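Local coordinates for protein amidohydrolase (Brucella melitensis biovar Abortus, PDB 4F0L) that probably acts as a metal-dependent deaminase of the amidohydrolase family, with an iron ion bound in its active site, at residues A108-L113 and D148-A153. Sequence-based numbering, arbitrary orientation.
Sequences AVALRL and DRIAAA
A153 presses its methyl group against the backbone of helix 103-119, where CB lies 3.5 Å from L111 N and 3.6 Å from A110 CB. Both alanines direct their CB toward the facing helix, and such small side chains let the two axes approach to 8.4 Å, with L111 CA and A153 CA only 4.6 Å apart. Two larger side chains extend this apolar patch. I150 starts out pointing away from helix 103-119, but with CG1 anti to the carbonyl carbon (chi1 -67°) and chi2 at -51°, CD1 comes back to within 3.9 Å of A110 CB. L111 CB lies 4.1 Å from A153 CB; apart from these apolar pairs, L111 CD1 rests 3.6 Å from A153 O. Both helices belong to the TIM-barrel-like amidohydrolase domain: helix 103-119 comes after strand 56-66, with helix 88-100 in between, and helix 145-157 after strand 122-129, the strands being parallel neighbours. The two segments run in the same general direction, crossing at -36°. I150 also touches L161 and L163 of strand 160-167, so the patch continues into the barrel wall, while L111 reaches A445 of helix 442-457 on the outside. No hydrogen bond joins the segments; to the side, R149 NH1 forms a salt bridge with E107.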
ATOM      1  N   ALA B 108      20.103  12.991 -13.021  1.00 17.47           N
ATOM      2  CA  ALA B 108      19.260  13.664 -12.021  1.00 16.77           C
ATOM      3  C   ALA B 108      18.101  12.812 -11.539  1.00 15.89           C
ATOM      4  O   ALA B 108      17.850  12.715 -10.325  1.00 16.53           O
ATOM      5  CB  ALA B 108      18.729  14.982 -12.565  1.00 17.39           C
ATOM      6  N   VAL B 109      17.393  12.191 -12.471  1.00 15.27           N
ATOM      7  CA  VAL B 109      16.313  11.271 -12.147  1.00 14.23           C
ATOM      8  C   VAL B 109      16.808  10.047 -11.348  1.00 13.74           C
ATOM      9  O   VAL B 109      16.228   9.709 -10.307  1.00 12.79           O
ATOM     10  CB  VAL B 109      15.574  10.818 -13.404  1.00 14.32           C
ATOM     11  CG1 VAL B 109      14.555   9.738 -13.078  1.00 13.64           C
ATOM     12  CG2 VAL B 109      14.910  12.030 -14.077  1.00 14.57           C
ATOM     13  N   ALA B 110      17.877   9.405 -11.833  1.00 13.45           N
ATOM     14  CA  ALA B 110      18.430   8.249 -11.124  1.00 13.09           C
ATOM     15  C   ALA B 110      18.909   8.615  -9.718  1.00 12.94           C
ATOM     16  O   ALA B 110      18.706   7.868  -8.779  1.00 13.19           O
ATOM     17  CB  ALA B 110      19.575   7.647 -11.924  1.00 12.65           C
ATOM     18  N   LEU B 111      19.557   9.760  -9.570  1.00 13.78           N
ATOM     19  CA  LEU B 111      19.978  10.177  -8.236  1.00 14.00           C
ATOM     20  C   LEU B 111      18.799  10.301  -7.287  1.00 14.29           C
ATOM     21  O   LEU B 111      18.832   9.731  -6.172  1.00 14.77           O
ATOM     22  CB  LEU B 111      20.818  11.463  -8.257  1.00 14.36           C
ATOM     23  CG  LEU B 111      21.213  12.020  -6.877  1.00 14.62           C
ATOM     24  CD1 LEU B 111      22.050  11.018  -6.108  1.00 14.14           C
ATOM     25  CD2 LEU B 111      21.932  13.366  -6.996  1.00 15.00           C
ATOM     26  N   ARG B 112      17.744  11.001  -7.704  1.00 14.36           N
ATOM     27  CA  ARG B 112      16.621  11.231  -6.803  1.00 14.35           C
ATOM     28  C   ARG B 112      15.895   9.926  -6.482  1.00 13.58           C
ATOM     29  O   ARG B 112      15.409   9.740  -5.368  1.00 13.12           O
ATOM     30  CB  ARG B 112      15.656  12.264  -7.383  1.00 15.17           C
ATOM     31  CG  ARG B 112      14.540  12.685  -6.458  1.00 15.54           C
ATOM     32  CD  ARG B 112      15.096  13.372  -5.203  1.00 16.17           C
ATOM     33  NE  ARG B 112      14.094  13.656  -4.170  1.00 16.44           N
ATOM     34  CZ  ARG B 112      13.632  12.764  -3.276  1.00 16.18           C
ATOM     35  NH1 ARG B 112      14.060  11.517  -3.248  1.00 15.59           N
ATOM     36  NH2 ARG B 112      12.721  13.136  -2.402  1.00 16.07           N
ATOM     37  N   LEU B 113      15.834   9.032  -7.453  1.00 13.23           N
ATOM     38  CA  LEU B 113      15.329   7.675  -7.219  1.00 13.06           C
ATOM     39  C   LEU B 113      16.134   6.885  -6.195  1.00 13.17           C
ATOM     40  O   LEU B 113      15.571   6.255  -5.275  1.00 13.55           O
ATOM     41  CB  LEU B 113      15.331   6.899  -8.512  1.00 12.58           C
ATOM     42  CG  LEU B 113      15.041   5.409  -8.347  1.00 12.37           C
ATOM     43  CD1 LEU B 113      13.682   5.177  -7.705  1.00 12.19           C
ATOM     44  CD2 LEU B 113      15.210   4.635  -9.678  1.00 12.14           C
ATOM     45  N   ASP B 148      27.163   5.213 -17.555  1.00 20.25           N
ATOM     46  CA  ASP B 148      28.047   6.046 -16.746  1.00 21.04           C
ATOM     47  C   ASP B 148      27.241   7.019 -15.853  1.00 20.78           C
ATOM     48  O   ASP B 148      27.641   7.333 -14.723  1.00 19.58           O
ATOM     49  CB  ASP B 148      29.012   6.860 -17.610  1.00 22.52           C
ATOM     50  CG  ASP B 148      29.905   5.999 -18.514  1.00 23.86           C
ATOM     51  OD1 ASP B 148      29.930   4.747 -18.448  1.00 23.86           O
ATOM     52  OD2 ASP B 148      30.597   6.621 -19.337  1.00 26.28           O
ATOM     53  N   ARG B 149      26.135   7.529 -16.392  1.00 20.43           N
ATOM     54  CA  ARG B 149      25.245   8.407 -15.605  1.00 20.09           C
ATOM     55  C   ARG B 149      24.606   7.683 -14.414  1.00 18.35           C
ATOM     56  O   ARG B 149      24.491   8.255 -13.305  1.00 17.00           O
ATOM     57  CB  ARG B 149      24.165   9.004 -16.488  1.00 20.60           C
ATOM     58  CG  ARG B 149      24.715   9.901 -17.593  1.00 22.25           C
ATOM     59  CD  ARG B 149      25.412  11.127 -17.017  1.00 23.77           C
ATOM     60  NE  ARG B 149      25.839  12.032 -18.072  1.00 25.50           N
ATOM     61  CZ  ARG B 149      26.048  13.343 -17.924  1.00 27.07           C
ATOM     62  NH1 ARG B 149      25.848  13.970 -16.763  1.00 27.82           N
ATOM     63  NH2 ARG B 149      26.449  14.051 -18.965  1.00 28.70           N
ATOM     64  N   ILE B 150      24.208   6.428 -14.643  1.00 17.56           N
ATOM     65  CA  ILE B 150      23.668   5.570 -13.582  1.00 16.65           C
ATOM     66  C   ILE B 150      24.706   5.412 -12.498  1.00 16.64           C
ATOM     67  O   ILE B 150      24.429   5.662 -11.312  1.00 16.49           O
ATOM     68  CB  ILE B 150      23.263   4.185 -14.125  1.00 16.61           C
ATOM     69  CG1 ILE B 150      22.077   4.296 -15.072  1.00 17.00           C
ATOM     70  CG2 ILE B 150      22.979   3.202 -13.002  1.00 15.64           C
ATOM     71  CD1 ILE B 150      20.889   5.072 -14.534  1.00 17.70           C
ATOM     72  N   ALA B 151      25.918   5.043 -12.905  1.00 16.33           N
ATOM     73  CA  ALA B 151      26.980   4.854 -11.957  1.00 16.77           C
ATOM     74  C   ALA B 151      27.343   6.146 -11.197  1.00 17.01           C
ATOM     75  O   ALA B 151      27.589   6.086  -9.992  1.00 16.55           O
ATOM     76  CB  ALA B 151      28.192   4.241 -12.616  1.00 17.41           C
ATOM     77  N   ALA B 152      27.350   7.287 -11.880  1.00 17.30           N
ATOM     78  CA  ALA B 152      27.573   8.563 -11.225  1.00 17.74           C
ATOM     79  C   ALA B 152      26.480   8.853 -10.214  1.00 17.52           C
ATOM     80  O   ALA B 152      26.784   9.327  -9.095  1.00 16.93           O
ATOM     81  CB  ALA B 152      27.684   9.716 -12.228  1.00 19.12           C
ATOM     82  N   ALA B 153      25.217   8.582 -10.593  1.00 16.68           N
ATOM     83  CA  ALA B 153      24.086   8.787  -9.690  1.00 16.00           C
ATOM     84  C   ALA B 153      24.208   7.877  -8.444  1.00 15.62           C
ATOM     85  O   ALA B 153      24.129   8.345  -7.301  1.00 15.40           O
ATOM     86  CB  ALA B 153      22.763   8.534 -10.426  1.00 15.28           C
TER